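Nitrogenase molybdenum-iron protein alpha chain (Clostridium pasteurianum, PDB 4WES) forms, with the beta chain, the molybdenum-iron component of nitrogenase and carries the iron-molybdenum cofactor at which dinitrogen is reduced to ammonium. Local coordinates at residues S478-L481 with H482-D485; D443-H446 with H447-E450. All blocks are in the same frame, centred on the assembly; numbering follows the deposited sequence.

Interaction 1: residues S478-L481 with H482-D485. With HCA (3-hydroxy-3-carboxy-adipic acid), chain E; ICS (iron-sulfur-molybdenum cluster with interstitial carbon), chain F.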
ATOM      1  N   SER A 478      27.760  -2.115  -2.838  1.00  7.88           N
ATOM      2  CA  SER A 478      28.230  -0.892  -2.209  1.00  7.91           C
ATOM      3  C   SER A 478      27.395  -0.575  -0.993  1.00  8.50           C
ATOM      4  O   SER A 478      26.220  -0.246  -1.127  1.00 11.00           O
ATOM      5  CB  SER A 478      28.208   0.295  -3.189  1.00  8.14           C
ATOM      6  OG  SER A 478      28.671   1.475  -2.556  1.00  8.86           O
ATOM      7  N   LYS A 479      27.990  -0.645   0.185  1.00  8.10           N
ATOM      8  CA  LYS A 479      27.326  -0.205   1.405  1.00  7.75           C
ATOM      9  C   LYS A 479      27.815   1.177   1.766  1.00  7.55           C
ATOM     10  O   LYS A 479      29.009   1.495   1.674  1.00  8.81           O
ATOM     11  CB  LYS A 479      27.540  -1.210   2.540  1.00  9.17           C
ATOM     12  CG  LYS A 479      26.747  -2.518   2.352  1.00  9.72           C
ATOM     13  CD  LYS A 479      25.257  -2.305   2.307  1.00 10.95           C
ATOM     14  CE  LYS A 479      24.407  -3.557   2.285  1.00 10.95           C
ATOM     15  NZ  LYS A 479      22.965  -3.190   2.320  1.00 12.98           N
ATOM     16  N   GLN A 480      26.874   2.013   2.198  1.00  7.25           N
ATOM     17  CA  GLN A 480      27.146   3.404   2.533  1.00  7.43           C
ATOM     18  C   GLN A 480      27.764   3.530   3.939  1.00  7.46           C
ATOM     19  O   GLN A 480      27.182   3.096   4.932  1.00  8.85           O
ATOM     20  CB  GLN A 480      25.847   4.184   2.531  1.00  7.34           C
ATOM     21  CG  GLN A 480      25.146   4.229   1.186  1.00  7.85           C
ATOM     22  CD  GLN A 480      23.911   5.086   1.238  1.00  7.03           C
ATOM     23  OE1 GLN A 480      23.991   6.315   1.390  1.00  8.16           O
ATOM     24  NE2 GLN A 480      22.739   4.466   1.171  1.00  7.87           N
ATOM     25  N   LEU A 481      28.938   4.162   4.007  1.00  7.62           N
ATOM     26  CA  LEU A 481      29.568   4.405   5.302  1.00  8.18           C
ATOM     27  C   LEU A 481      29.235   5.767   5.899  1.00  7.83           C
ATOM     28  O   LEU A 481      29.685   6.048   7.016  1.00  9.16           O
ATOM     29  CB  LEU A 481      31.082   4.170   5.261  1.00  9.23           C
ATOM     30  CG  LEU A 481      31.493   2.716   5.272  1.00 10.12           C
ATOM     31  CD1 LEU A 481      33.014   2.605   5.268  1.00 11.76           C
ATOM     32  CD2 LEU A 481      30.928   1.934   6.453  1.00 11.97           C
ATOM     33  N   HIS A 482      28.475   6.610   5.203  1.00  8.08           N
ATOM     34  CA  HIS A 482      27.971   7.837   5.797  1.00  7.81           C
ATOM     35  C   HIS A 482      26.622   7.562   6.478  1.00  7.74           C
ATOM     36  O   HIS A 482      26.477   7.652   7.700  1.00  8.77           O
ATOM     37  CB  HIS A 482      27.794   8.992   4.804  1.00  7.98           C
ATOM     38  CG  HIS A 482      28.945   9.349   3.927  1.00  7.83           C
ATOM     39  ND1 HIS A 482      29.597  10.568   4.005  1.00  7.66           N
ATOM     40  CD2 HIS A 482      29.444   8.714   2.832  1.00  8.54           C
ATOM     41  CE1 HIS A 482      30.431  10.661   2.986  1.00  7.94           C
ATOM     42  NE2 HIS A 482      30.365   9.546   2.267  1.00  8.52           N
ATOM     43  N   SER A 483      25.631   7.198   5.676  1.00  7.54           N
ATOM     44  CA  SER A 483      24.273   7.002   6.154  1.00  7.63           C
ATOM     45  C   SER A 483      23.998   5.640   6.747  1.00  7.51           C
ATOM     46  O   SER A 483      22.896   5.397   7.275  1.00  7.80           O
ATOM     47  CB  SER A 483      23.265   7.194   5.034  1.00  7.91           C
ATOM     48  OG  SER A 483      23.350   6.078   4.128  1.00  8.08           O
ATOM     49  N   TYR A 484      24.950   4.719   6.587  1.00  7.17           N
ATOM     50  CA  TYR A 484      24.781   3.352   7.084  1.00  6.90           C
ATOM     51  C   TYR A 484      23.608   2.637   6.433  1.00  7.08           C
ATOM     52  O   TYR A 484      23.075   1.684   6.980  1.00  7.74           O
ATOM     53  CB  TYR A 484      24.664   3.286   8.598  1.00  7.72           C
ATOM     54  CG  TYR A 484      25.792   3.878   9.405  1.00  7.75           C
ATOM     55  CD1 TYR A 484      27.075   4.012   8.909  1.00  8.32           C
ATOM     56  CD2 TYR A 484      25.583   4.222  10.739  1.00  8.28           C
ATOM     57  CE1 TYR A 484      28.111   4.460   9.697  1.00  9.06           C
ATOM     58  CE2 TYR A 484      26.619   4.675  11.536  1.00  9.14           C
ATOM     59  CZ  TYR A 484      27.891   4.759  11.022  1.00  8.70           C
ATOM     60  OH  TYR A 484      28.984   5.145  11.795  1.00  9.37           O
ATOM     61  N   ASP A 485      23.207   3.076   5.229  1.00  7.03           N
ATOM     62  CA  ASP A 485      22.024   2.522   4.599  1.00  7.12           C
ATOM     63  C   ASP A 485      20.855   2.490   5.570  1.00  7.21           C
ATOM     64  O   ASP A 485      20.027   1.601   5.581  1.00  7.84           O
ATOM     65  CB  ASP A 485      22.309   1.140   4.005  1.00  8.27           C
ATOM     66  CG  ASP A 485      23.168   1.241   2.762  1.00  7.36           C
ATOM     67  OD1 ASP A 485      24.371   0.875   2.834  1.00  8.61           O
ATOM     68  OD2 ASP A 485      22.658   1.694   1.698  1.00  8.04           O
TER
HETATM   69  C1  HCA E 601      27.796  16.031   3.606  1.00  9.67           C
HETATM   70  C2  HCA E 601      26.862  15.042   4.310  1.00  8.09           C
HETATM   71  C3  HCA E 601      27.177  13.576   4.021  1.00  7.43           C
HETATM   72  C4  HCA E 601      26.627  13.116   2.657  1.00  7.37           C
HETATM   73  C5  HCA E 601      26.749  11.584   2.580  1.00  8.33           C
HETATM   74  C6  HCA E 601      26.726  10.914   1.240  1.00  8.30           C
HETATM   75  C7  HCA E 601      26.528  12.709   5.103  1.00  7.59           C
HETATM   76  O1  HCA E 601      28.923  15.658   3.253  1.00 10.09           O
HETATM   77  O2  HCA E 601      27.397  17.196   3.440  1.00 10.56           O
HETATM   78  O3  HCA E 601      26.100   9.814   1.138  1.00  8.11           O
HETATM   79  O4  HCA E 601      27.333  11.440   0.280  1.00  8.53           O
HETATM   80  O5  HCA E 601      27.260  11.884   5.693  1.00  7.33           O
HETATM   81  O6  HCA E 601      25.310  12.818   5.302  1.00  8.14           O
HETATM   82  O7  HCA E 601      28.580  13.360   4.022  1.00  7.52           O
HETATM   83 FE1  ICS F 602      34.106  13.363  10.709  1.00  8.52          FE
HETATM   84 MO1  ICS F 602      29.458  12.189   5.668  1.00  7.47          MO
HETATM   85 FE2  ICS F 602      32.836  14.449   8.641  1.00  8.08          FE
HETATM   86 FE3  ICS F 602      31.559  12.716  10.227  1.00  8.15          FE
HETATM   87 FE4  ICS F 602      33.521  11.885   8.639  1.00  8.18          FE
HETATM   88 FE5  ICS F 602      31.816  11.463   6.746  1.00  7.79          FE
HETATM   89 FE6  ICS F 602      31.095  13.993   6.797  1.00  7.80          FE
HETATM   90 FE7  ICS F 602      29.869  12.286   8.311  1.00  7.73          FE
HETATM   91  CX  ICS F 602      31.830  12.775   8.237  1.00  8.35           C
HETATM   92  S1A ICS F 602      34.960  13.676   8.592  1.00  8.76           S
HETATM   93  S1B ICS F 602      31.595  12.829   4.964  1.00  7.90           S
HETATM   94  S2A ICS F 602      32.352  14.777  10.836  1.00  8.61           S
HETATM   95  S2B ICS F 602      32.074  15.914   7.149  1.00  8.23           S
HETATM   96  S3A ICS F 602      33.720  10.300   7.080  1.00  8.42           S
HETATM   97  S3B ICS F 602      28.903  13.951   7.159  1.00  7.64           S
HETATM   98  S4A ICS F 602      33.183  11.249  10.817  1.00  8.70           S
HETATM   99  S4B ICS F 602      29.879  10.406   7.126  1.00  7.77           S
HETATM  100  S5A ICS F 602      29.408  12.158  10.462  1.00  8.36           S
HETATM  101  O   HOH W   1      21.321  -1.347   0.813  1.00 11.36           O
HETATM  102  O   HOH W   2      26.077   7.476   2.636  1.00  8.44           O
HETATM  103  O   HOH W   3      25.819   0.669   5.106  1.00  9.80           O
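The loop that brings the histidine ligand to molybdenum in the nitrogenase cofactor folds back on itself here, with Gln480 gripped by Asp485 and touched more weakly by Ser483. One carboxylate takes two bonds from the same residue. Backbone N of Gln480 reaches Asp485 OD1 at 2.8 Å on the syn side, with an N-H...O angle of 167°, while amide NE2 meets OD2 at 2.8 Å from above the carboxylate plane. The amide and carboxylate planes stand nearly perpendicular, 81° apart. Gln480 CG lies anti to its carbonyl carbon (chi1 -62°) and the chain runs straight on from there, which carries the amide across Asp485 to the hydroxyl of Ser483; that hydroxyl gives OE1 a weak hydrogen bond. The same OG accepts from Asp485 N, two residues on, which makes an ST turn. Asp485 OD2 also forms a salt bridge with Lys468 on helix 465-473.

His482 leaves this turn toward the cofactor. Its ND1 binds molybdenum at 2.3 Å, and homocitrate adds O5 and O7 to the same metal, the ligation known for the FeMo-cofactor. One ring face is covered by homocitrate C5, 3.3 Å above the plane and offset toward the rim. A water links this turn to homocitrate: it donates to Gln480 OE1 at 2.7 Å and to homocitrate O3, and accepts from Ser483 N. Tyr484 sends CE1 to within 3.5 Å of Leu481 O, and its hydroxyl is hydrogen-bonded to Asp221.

Interaction 2: residues D443-H446 with H447-E450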
ATOM      1  N   ASP A 443      40.343  12.682  -2.925  1.00  9.37           N
ATOM      2  CA  ASP A 443      39.334  13.281  -3.803  1.00  9.58           C
ATOM      3  C   ASP A 443      39.103  12.377  -5.020  1.00  9.50           C
ATOM      4  O   ASP A 443      39.079  12.819  -6.169  1.00 10.92           O
ATOM      5  CB  ASP A 443      39.714  14.714  -4.201  1.00 10.29           C
ATOM      6  CG  ASP A 443      38.552  15.552  -4.754  1.00  9.75           C
ATOM      7  OD1 ASP A 443      37.376  15.128  -4.745  1.00 10.49           O
ATOM      8  OD2 ASP A 443      38.868  16.682  -5.254  1.00 10.99           O
ATOM      9  N   MET A 444      38.898  11.102  -4.766  1.00  9.94           N
ATOM     10  CA  MET A 444      38.592  10.126  -5.826  1.00  9.74           C
ATOM     11  C   MET A 444      37.388  10.554  -6.611  1.00  9.36           C
ATOM     12  O   MET A 444      36.320  10.826  -6.034  1.00 10.63           O
ATOM     13  CB  MET A 444      38.300   8.765  -5.185  1.00 10.09           C
ATOM     14  CG  MET A 444      38.113   7.677  -6.222  1.00 10.67           C
ATOM     15  SD  MET A 444      37.498   6.111  -5.539  1.00 11.22           S
ATOM     16  CE  MET A 444      35.841   6.549  -5.125  1.00 12.29           C
ATOM     17  N   ASN A 445      37.536  10.585  -7.934  1.00  9.52           N
ATOM     18  CA  ASN A 445      36.440  10.975  -8.815  1.00  9.84           C
ATOM     19  C   ASN A 445      35.864   9.771  -9.538  1.00  9.46           C
ATOM     20  O   ASN A 445      36.341   8.656  -9.397  1.00 10.00           O
ATOM     21  CB  ASN A 445      36.892  12.090  -9.745  1.00 10.17           C
ATOM     22  CG  ASN A 445      38.032  11.669 -10.622  1.00 10.69           C
ATOM     23  OD1 ASN A 445      37.965  10.639 -11.311  1.00 11.46           O
ATOM     24  ND2 ASN A 445      39.104  12.463 -10.639  1.00 11.77           N
ATOM     25  N   HIS A 446      34.835  10.011 -10.337  1.00  9.31           N
ATOM     26  CA  HIS A 446      34.150   8.923 -11.027  1.00 10.49           C
ATOM     27  C   HIS A 446      35.095   8.148 -11.931  1.00  9.97           C
ATOM     28  O   HIS A 446      35.084   6.930 -11.932  1.00 10.73           O
ATOM     29  CB  HIS A 446      32.964   9.488 -11.825  1.00 11.25           C
ATOM     30  CG  HIS A 446      32.256   8.456 -12.612  1.00 11.66           C
ATOM     31  ND1 HIS A 446      31.553   7.425 -12.029  1.00 11.94           N
ATOM     32  CD2 HIS A 446      32.210   8.244 -13.947  1.00 13.54           C
ATOM     33  CE1 HIS A 446      31.110   6.627 -12.977  1.00 12.69           C
ATOM     34  NE2 HIS A 446      31.459   7.123 -14.140  1.00 13.94           N
ATOM     35  N   HIS A 447      35.906   8.867 -12.711  1.00 10.36           N
ATOM     36  CA  HIS A 447      36.890   8.214 -13.554  1.00 11.01           C
ATOM     37  C   HIS A 447      37.793   7.290 -12.757  1.00 10.75           C
ATOM     38  O   HIS A 447      38.011   6.122 -13.133  1.00 11.33           O
ATOM     39  CB  HIS A 447      37.752   9.277 -14.283  1.00 11.92           C
ATOM     40  CG  HIS A 447      38.996   8.712 -14.859  1.00 13.20           C
ATOM     41  ND1 HIS A 447      39.006   8.004 -16.048  1.00 13.34           N
ATOM     42  CD2 HIS A 447      40.260   8.643 -14.364  1.00 14.11           C
ATOM     43  CE1 HIS A 447      40.219   7.536 -16.254  1.00 14.73           C
ATOM     44  NE2 HIS A 447      41.005   7.912 -15.262  1.00 14.34           N
ATOM     45  N   ASP A 448      38.355   7.800 -11.662  1.00 10.53           N
ATOM     46  CA  ASP A 448      39.279   7.021 -10.872  1.00 10.76           C
ATOM     47  C   ASP A 448      38.578   5.750 -10.358  1.00  9.44           C
ATOM     48  O   ASP A 448      39.132   4.645 -10.375  1.00 10.92           O
ATOM     49  CB  ASP A 448      39.739   7.814  -9.646  1.00 10.79           C
ATOM     50  CG  ASP A 448      40.444   9.098  -9.935  1.00 10.74           C
ATOM     51  OD1 ASP A 448      41.060   9.237 -11.024  1.00 11.63           O
ATOM     52  OD2 ASP A 448      40.345   9.965  -9.025  1.00 11.34           O
ATOM     53  N   MET A 449      37.363   5.939  -9.866  1.00  9.88           N
ATOM     54  CA  MET A 449      36.626   4.826  -9.276  1.00 10.16           C
ATOM     55  C   MET A 449      36.371   3.711 -10.315  1.00 10.41           C
ATOM     56  O   MET A 449      36.484   2.514 -10.000  1.00 10.87           O
ATOM     57  CB  MET A 449      35.318   5.324  -8.678  1.00  9.92           C
ATOM     58  CG  MET A 449      34.617   4.244  -7.888  1.00 10.61           C
ATOM     59  SD  MET A 449      32.999   4.729  -7.244  1.00 11.47           S
ATOM     60  CE  MET A 449      32.036   4.679  -8.752  1.00 11.69           C
ATOM     61  N   GLU A 450      36.015   4.119 -11.531  1.00 11.18           N
ATOM     62  CA  GLU A 450      35.748   3.125 -12.553  1.00 11.56           C
ATOM     63  C   GLU A 450      36.984   2.317 -12.918  1.00 11.47           C
ATOM     64  O   GLU A 450      36.892   1.134 -13.140  1.00 11.75           O
ATOM     65  CB  GLU A 450      35.159   3.774 -13.772  1.00 13.30           C
ATOM     66  CG  GLU A 450      33.671   4.146 -13.576  1.00 15.83           C
ATOM     67  CD  GLU A 450      32.930   4.116 -14.894  1.00 19.03           C
ATOM     68  OE1 GLU A 450      31.963   3.294 -15.017  1.00 22.71           O
ATOM     69  OE2 GLU A 450      33.363   4.888 -15.814  1.00 26.74           O
TER
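Backbone bonds from Met449 N to Asn445 O (2.9 Å) and from Glu450 N to His446 O wind the chain from Asn445 onward into the first turn of helix 446-456. Around that turn Asn445 and Asp448 exchange bonds in both directions. Asn445 OD1 accepts from Asp448 N at 2.9 Å, the donor tilted 29° from the carbonyl plane; Asn445 N in return gives an almost straight bond to Asp448 OD2, 3.1 Å long and arriving from above the carboxylate plane. The Asn445 amide can turn back over the helix start because its CG sits between the backbone N and the carbonyl carbon (chi1 61°). Both side chains have further partners: Arg21 forms a salt bridge with Asp448 OD2, and Tyr13 accepts a hydrogen bond from Asn445 ND2.

On the apolar side, Met444 and Met449 meet with bent ends, methyl CE of Met444 resting 3.8 Å from Met449 CB. Both also touch Phe461 of strand 460-462, so the two side chains pack between the start of the helix and the edge of the sheet. Toward the beta chain, Glu450 lays CG over one face of the His446 ring, a CH-pi contact 4.0 Å from the centroid. The carboxylate plane beyond it is turned only 26° from that of the imidazole, whose ring also meets that of Tyr216 of the beta chain. Asn445 is thus the N-cap of helix 446-456, and the reciprocal pair it makes with Asp448 is a classic capping box.

How the interactions relate
Interaction 2 comes first along the chain, just after strand 439-441, and interaction 1 follows later, in the loop between helices 465-473 and 492-507. Their centres lie 18 Å apart and their nearest atoms about 7 Å, so they do not touch. Strand 460-462, outermost, within this chain, of the mixed sheet, and helix 465-473 run between them in sequence, and side chains from both contacts pack on each. The neighbouring strand 338-343 is shared in the same way. Interaction 1 holds a ligand of the cofactor, whereas interaction 2 starts a helix beside that sheet; both also reach the beta chain.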